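Side-chain contacts in ornithine carbamoyltransferase (Gloeobacter violaceus, PDB 3GD5), which probably transfers the carbamoyl group of carbamoyl phosphate to ornithine, making citrulline on the pathway to arginine: residues A69-L73 against G74-I78; Q114-L117 against E118-H122; H245-Q248 against L249-Y253. All blocks are in the same frame, centred on the assembly; numbering follows the deposited sequence.

Interaction 1: residues A69-L73 against G74-I78; sequences AMYQL and GGQVI
Met70 and Gly75 meet where helix 60-72 ends: Met70 O accepts from Gly75 N at 3.0 Å, an almost straight bond (159°). The same oxygen also accepts from Leu73 N, and the two donors reach it from opposite faces of its carbonyl plane. Tyr71 O receives Gly74 N at 3.0 Å, from well above its own carbonyl plane. The bonds from Gly75 N to Met70 O and from Gly74 N to Tyr71 O make a Schellman motif, in which Gly74 takes the positive phi (84°) and turns the chain from the helix into strand 76-79, closing a beta-alpha-beta unit of the carbamoyl phosphate domain. Across the turn, Met70 CB presses on Val77 CG2 at 3.4 Å, tighter than usual, while Gly75 O lies in the plane of the Tyr71 ring, at its edge, 3.5 Å from CD1. Gln76 bends back at chi2 (-54°), and its OE1 takes the following Val77 N at 3.1 Å while staying near the Tyr71 edge. Gln76 also packs on Tyr71 of a neighbouring subunit. An alanine here has no OE1 to offer, and Val77 N would probably be left without its side-chain acceptor, with a gap beside both tyrosine rings. Strand 76-79 pairs with strand 50-55 through backbone bonds of Gln76 and Ile78 with Leu51.

Interaction 2: residues Q114-L117 against E118-H122; sequences QTEL and EEYAH
Glu118 lies back along the preceding turn of its helix, over the backbone of Gln114 and Thr115. Its CG stands anti to the carbonyl carbon (chi1 -55°) and the chain beyond is extended, which carries the carboxylate toward the helix's N-terminal end. On the way CG passes 3.1 Å from Gln114 O, the oxygen that accepts Glu118 N in the regular i to i+4 bond, and OE1 comes down beside Thr115 CA. OE1 also reaches within 3.9 Å of Thr115 CB. The Gln114 side chain crosses that of Glu118 at about a right angle, but its amide is engaged elsewhere: OE1 with Thr133 OG1, NE2 with Leu17 O.

Leu117 faces the sheet. Its O accepts Ala121 N at 3.3 Å in a nearly straight bond (169°), while its side chain packs on Ile109, Val128 and Asn130 of the adjoining strands. Glu116 supplies a third kind of contact: it lies side by side with Tyr120, pointing the same way, and its CG meets the edge of the ring, in plane, 4.0 Å from CE1. The carboxylate plane is turned 60° from the ring, and Val93 packs against both residues. Glu118 and Thr115 lie on the exposed side, Leu117 and Tyr120 on the buried side toward the strands, with Glu116 at the margin beside Tyr120. Helix 114-124 is thus amphipathic, as expected for the connecting helix of the beta-alpha-beta unit that joins strands 106-110 and 128-130 in the carbamoyl phosphate domain.

Interaction 3: residues H245-Q248 against L249-Y253; sequences HRLQ and LFEQY
Between Leu247 and Leu249 the chain makes an inverse gamma turn centred on Gln248, an uncommon kink inside what is otherwise a single turn of helix, 247-250. The motif brings Leu249 N back to Leu247 O, although that oxygen is crowded in the model and the length of the bond is doubtful. Gln248 leaves helical geometry with psi near 60°, yet the helix-like bond that spans the kink persists: Phe250 N gives its hydrogen to Arg246 O at 3.3 Å. A type I beta turn from Phe250 to Tyr253 then leads the chain onward.

The side chains sort themselves round this short turn. Gln248 bends at chi2 (-72°) and runs alongside the extended Glu251, pointing the same way, with amide and carboxylate planes 71° apart. NE2 comes within 2.8 Å of Glu251 OE2, but the angle is too poor for a hydrogen bond. Leu247 crosses Glu251 obliquely nearer its base, CD1 lying 3.7 Å from Glu251 CG. On the buried side, Leu249 sets CD2 near His245 O, 3.8 Å away, and packs on Phe192.

The turn belongs to the ornithine-binding domain and lies at a subunit interface. Arg246 forms a salt bridge with Glu279, and His245 NE2 is hydrogen-bonded to Gly166 O of a neighbouring subunit. The Phe250 ring stacks with Trp234 and meets Phe192 edge-to-face, while its own edge receives Arg246 O in the ring plane, 3.8 Å from CD2.

Interactions 1 and 2 belong to the carbamoyl phosphate domain, and each lies in a beta-alpha-beta unit of the same parallel sheet, though their centres stand about 23 Å apart. Interaction 3 is in the ornithine domain, its centre about 41 Å from that of interaction 1. All three are partly buried, interaction 3 having the largest share of exposed residues. Their chemistry follows their place: a helix end capped by backbone bonds and glycines in 69-78, regular helix with leucine and tyrosine turned to the sheet and an exposed glutamate lying along the backbone in 114-122, and an irregular turn in 245-253. Interactions 1 and 3 both touch neighbouring subunits of the hexamer; interaction 2 touches none.

Interaction 1: residues A69-L73 against G74-I78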
# COMPACT_ATOMS: atom_id res chain seq x y z
N ALA A 69 -5.31 30.57 13.76
CA ALA A 69 -4.64 31.87 13.88
C ALA A 69 -5.07 32.76 12.72
O ALA A 69 -5.52 33.89 12.92
CB ALA A 69 -3.12 31.69 13.87
N MET A 70 -4.95 32.25 11.50
CA MET A 70 -5.35 33.01 10.32
C MET A 70 -6.85 33.33 10.36
O MET A 70 -7.27 34.41 9.96
CB MET A 70 -4.98 32.25 9.05
CG MET A 70 -5.17 33.07 7.78
SD MET A 70 -4.29 34.66 7.81
CE MET A 70 -4.29 35.05 6.01
N TYR A 71 -7.66 32.40 10.85
CA TYR A 71 -9.10 32.66 10.92
C TYR A 71 -9.41 33.81 11.89
O TYR A 71 -10.31 34.60 11.65
CB TYR A 71 -9.87 31.42 11.37
CG TYR A 71 -10.03 30.35 10.33
CD1 TYR A 71 -9.78 30.60 8.97
CD2 TYR A 71 -10.44 29.07 10.69
CE1 TYR A 71 -9.94 29.60 8.01
CE2 TYR A 71 -10.61 28.06 9.75
CZ TYR A 71 -10.36 28.33 8.42
OH TYR A 71 -10.54 27.32 7.50
N GLN A 72 -8.66 33.89 12.99
CA GLN A 72 -8.91 34.95 13.95
C GLN A 72 -8.44 36.30 13.45
O GLN A 72 -8.82 37.34 13.99
CB GLN A 72 -8.26 34.62 15.30
CG GLN A 72 -8.99 33.50 16.01
CD GLN A 72 -8.54 33.29 17.44
OE1 GLN A 72 -9.16 32.53 18.19
NE2 GLN A 72 -7.48 33.97 17.83
N LEU A 73 -7.61 36.29 12.40
CA LEU A 73 -7.11 37.51 11.79
C LEU A 73 -8.05 37.90 10.65
O LEU A 73 -7.86 38.93 10.00
CB LEU A 73 -5.69 37.32 11.27
CG LEU A 73 -4.62 37.20 12.37
CD1 LEU A 73 -3.26 36.91 11.75
CD2 LEU A 73 -4.55 38.51 13.16
N GLY A 74 -9.05 37.06 10.39
CA GLY A 74 -10.01 37.34 9.34
C GLY A 74 -9.61 36.91 7.93
O GLY A 74 -10.20 37.35 6.95
N GLY A 75 -8.59 36.06 7.83
CA GLY A 75 -8.18 35.62 6.51
C GLY A 75 -8.62 34.19 6.24
O GLY A 75 -9.27 33.55 7.08
N GLN A 76 -8.28 33.69 5.05
CA GLN A 76 -8.62 32.32 4.69
C GLN A 76 -7.36 31.46 4.69
O GLN A 76 -6.24 31.99 4.70
CB GLN A 76 -9.30 32.27 3.32
CG GLN A 76 -10.83 32.18 3.41
CD GLN A 76 -11.29 31.01 4.28
OE1 GLN A 76 -10.66 29.94 4.32
NE2 GLN A 76 -12.41 31.20 4.97
N VAL A 77 -7.55 30.15 4.66
CA VAL A 77 -6.45 29.19 4.68
C VAL A 77 -6.68 28.05 3.70
O VAL A 77 -7.82 27.59 3.52
CB VAL A 77 -6.32 28.57 6.10
CG1 VAL A 77 -5.28 27.47 6.10
CG2 VAL A 77 -5.97 29.66 7.12
N ILE A 78 -5.61 27.58 3.06
CA ILE A 78 -5.71 26.45 2.13
C ILE A 78 -4.55 25.49 2.35
O ILE A 78 -3.39 25.90 2.42
CB ILE A 78 -5.68 26.90 0.65
CG1 ILE A 78 -6.77 27.94 0.40
CG2 ILE A 78 -5.93 25.69 -0.26
CD1 ILE A 78 -6.79 28.45 -1.02

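Interaction 2: residues Q114-L117 against E118-H122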
# COMPACT_ATOMS: atom_id res chain seq x y z
N GLN A 114 16.19 22.37 5.59
CA GLN A 114 16.08 23.82 5.68
C GLN A 114 16.28 24.40 4.28
O GLN A 114 15.62 25.36 3.89
CB GLN A 114 17.16 24.37 6.62
CG GLN A 114 17.05 25.86 6.93
CD GLN A 114 15.94 26.17 7.92
OE1 GLN A 114 15.51 25.30 8.66
NE2 GLN A 114 15.50 27.43 7.95
N THR A 115 17.18 23.79 3.52
CA THR A 115 17.48 24.26 2.18
C THR A 115 16.25 24.27 1.27
O THR A 115 16.04 25.23 0.52
CB THR A 115 18.62 23.43 1.53
OG1 THR A 115 18.91 23.96 0.23
CG2 THR A 115 18.22 21.97 1.40
N GLU A 116 15.44 23.22 1.34
CA GLU A 116 14.23 23.16 0.52
C GLU A 116 13.28 24.29 0.90
O GLU A 116 12.61 24.88 0.05
CB GLU A 116 13.53 21.82 0.68
CG GLU A 116 12.19 21.75 -0.06
CD GLU A 116 11.63 20.35 -0.17
OE1 GLU A 116 11.49 19.67 0.87
OE2 GLU A 116 11.33 19.92 -1.30
N LEU A 117 13.24 24.60 2.20
CA LEU A 117 12.38 25.67 2.71
C LEU A 117 12.81 26.98 2.07
O LEU A 117 11.99 27.84 1.75
CB LEU A 117 12.52 25.78 4.23
CG LEU A 117 11.74 26.93 4.88
CD1 LEU A 117 10.25 26.67 4.66
CD2 LEU A 117 12.05 27.03 6.38
N GLU A 118 14.12 27.14 1.90
CA GLU A 118 14.68 28.34 1.32
C GLU A 118 14.35 28.44 -0.16
O GLU A 118 14.16 29.54 -0.69
CB GLU A 118 16.19 28.35 1.58
CG GLU A 118 16.50 28.21 3.08
CD GLU A 118 17.98 27.99 3.39
OE1 GLU A 118 18.61 27.14 2.72
OE2 GLU A 118 18.49 28.65 4.32
N GLU A 119 14.26 27.29 -0.83
CA GLU A 119 13.91 27.22 -2.25
C GLU A 119 12.56 27.92 -2.43
O GLU A 119 12.40 28.80 -3.28
CB GLU A 119 13.76 25.76 -2.68
CG GLU A 119 14.89 25.19 -3.51
CD GLU A 119 14.86 25.68 -4.95
OE1 GLU A 119 15.05 26.89 -5.17
OE2 GLU A 119 14.65 24.85 -5.86
N TYR A 120 11.59 27.52 -1.61
CA TYR A 120 10.26 28.10 -1.67
C TYR A 120 10.28 29.60 -1.46
O TYR A 120 9.71 30.35 -2.25
CB TYR A 120 9.34 27.47 -0.62
CG TYR A 120 8.75 26.14 -1.00
CD1 TYR A 120 9.42 24.95 -0.72
CD2 TYR A 120 7.52 26.08 -1.65
CE1 TYR A 120 8.87 23.73 -1.08
CE2 TYR A 120 6.96 24.86 -2.00
CZ TYR A 120 7.64 23.69 -1.71
OH TYR A 120 7.08 22.48 -2.06
N ALA A 121 10.92 30.04 -0.39
CA ALA A 121 10.99 31.46 -0.07
C ALA A 121 11.59 32.23 -1.24
O ALA A 121 11.16 33.32 -1.58
CB ALA A 121 11.83 31.69 1.19
N HIS A 122 12.60 31.62 -1.85
CA HIS A 122 13.30 32.23 -2.97
C HIS A 122 12.41 32.47 -4.20
O HIS A 122 12.43 33.54 -4.79
CB HIS A 122 14.48 31.34 -3.35
CG HIS A 122 15.42 31.95 -4.33
ND1 HIS A 122 15.01 32.39 -5.57
CD2 HIS A 122 16.75 32.20 -4.26
CE1 HIS A 122 16.05 32.88 -6.23
NE2 HIS A 122 17.12 32.77 -5.45

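Interaction 3: residues H245-Q248 against L249-Y253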
# COMPACT_ATOMS: atom_id res chain seq x y z
N HIS A 245 19.32 0.38 22.53
CA HIS A 245 20.30 1.46 22.50
C HIS A 245 19.65 2.82 22.70
O HIS A 245 20.26 3.73 23.26
CB HIS A 245 21.06 1.48 21.17
CG HIS A 245 21.99 0.32 20.99
ND1 HIS A 245 22.77 -0.17 22.01
CD2 HIS A 245 22.31 -0.40 19.89
CE1 HIS A 245 23.53 -1.15 21.54
NE2 HIS A 245 23.27 -1.30 20.26
N ARG A 246 18.42 2.97 22.23
CA ARG A 246 17.72 4.24 22.35
C ARG A 246 17.46 4.58 23.81
O ARG A 246 17.72 5.70 24.25
CB ARG A 246 16.40 4.20 21.58
CG ARG A 246 15.92 5.58 21.16
CD ARG A 246 14.73 5.50 20.23
NE ARG A 246 13.49 5.28 20.95
CZ ARG A 246 12.90 6.18 21.72
NH1 ARG A 246 13.43 7.39 21.86
NH2 ARG A 246 11.77 5.89 22.35
N LEU A 247 16.94 3.62 24.56
CA LEU A 247 16.65 3.82 25.98
C LEU A 247 17.93 4.04 26.78
O LEU A 247 18.09 5.06 27.45
CB LEU A 247 15.89 2.63 26.54
CG LEU A 247 15.50 2.71 28.02
CD1 LEU A 247 14.66 3.95 28.27
CD2 LEU A 247 14.74 1.46 28.41
N GLN A 248 18.84 3.07 26.71
CA GLN A 248 20.11 3.15 27.41
C GLN A 248 20.99 4.21 26.76
O GLN A 248 22.08 3.92 26.29
CB GLN A 248 20.84 1.80 27.35
CG GLN A 248 20.14 0.65 28.07
CD GLN A 248 20.21 0.78 29.58
OE1 GLN A 248 21.29 0.78 30.16
NE2 GLN A 248 19.05 0.88 30.22
N LEU A 249 20.50 5.45 26.75
CA LEU A 249 21.23 6.55 26.13
C LEU A 249 20.51 7.87 26.39
O LEU A 249 21.13 8.89 26.67
CB LEU A 249 21.36 6.31 24.63
CG LEU A 249 22.12 7.33 23.77
CD1 LEU A 249 23.49 7.60 24.37
CD2 LEU A 249 22.25 6.78 22.36
N PHE A 250 19.18 7.82 26.29
CA PHE A 250 18.33 8.99 26.51
C PHE A 250 17.65 8.86 27.87
O PHE A 250 17.15 9.84 28.42
CB PHE A 250 17.27 9.07 25.42
CG PHE A 250 17.69 9.87 24.23
CD1 PHE A 250 17.69 11.26 24.28
CD2 PHE A 250 18.06 9.24 23.05
CE1 PHE A 250 18.07 12.02 23.18
CE2 PHE A 250 18.44 9.99 21.93
CZ PHE A 250 18.44 11.38 22.00
N GLU A 251 17.65 7.64 28.39
CA GLU A 251 17.04 7.30 29.66
C GLU A 251 17.23 8.31 30.80
O GLU A 251 16.27 8.72 31.44
CB GLU A 251 17.56 5.93 30.10
CG GLU A 251 16.69 5.20 31.11
CD GLU A 251 17.24 3.83 31.44
OE1 GLU A 251 16.57 3.08 32.18
OE2 GLU A 251 18.35 3.50 30.96
N GLN A 252 18.48 8.70 31.04
CA GLN A 252 18.81 9.64 32.11
C GLN A 252 18.36 11.08 31.84
O GLN A 252 18.44 11.94 32.72
CB GLN A 252 20.32 9.64 32.36
CG GLN A 252 20.99 8.28 32.21
CD GLN A 252 21.43 7.98 30.78
OE1 GLN A 252 20.65 8.13 29.83
NE2 GLN A 252 22.67 7.53 30.63
N TYR A 253 17.90 11.33 30.62
CA TYR A 253 17.46 12.66 30.21
C TYR A 253 15.95 12.80 30.29
O TYR A 253 15.29 13.29 29.37
CB TYR A 253 17.95 12.93 28.79
CG TYR A 253 19.45 12.94 28.70
CD1 TYR A 253 20.17 14.12 28.86
CD2 TYR A 253 20.16 11.75 28.51
CE1 TYR A 253 21.56 14.13 28.83
CE2 TYR A 253 21.55 11.75 28.48
CZ TYR A 253 22.24 12.94 28.64
OH TYR A 253 23.62 12.94 28.64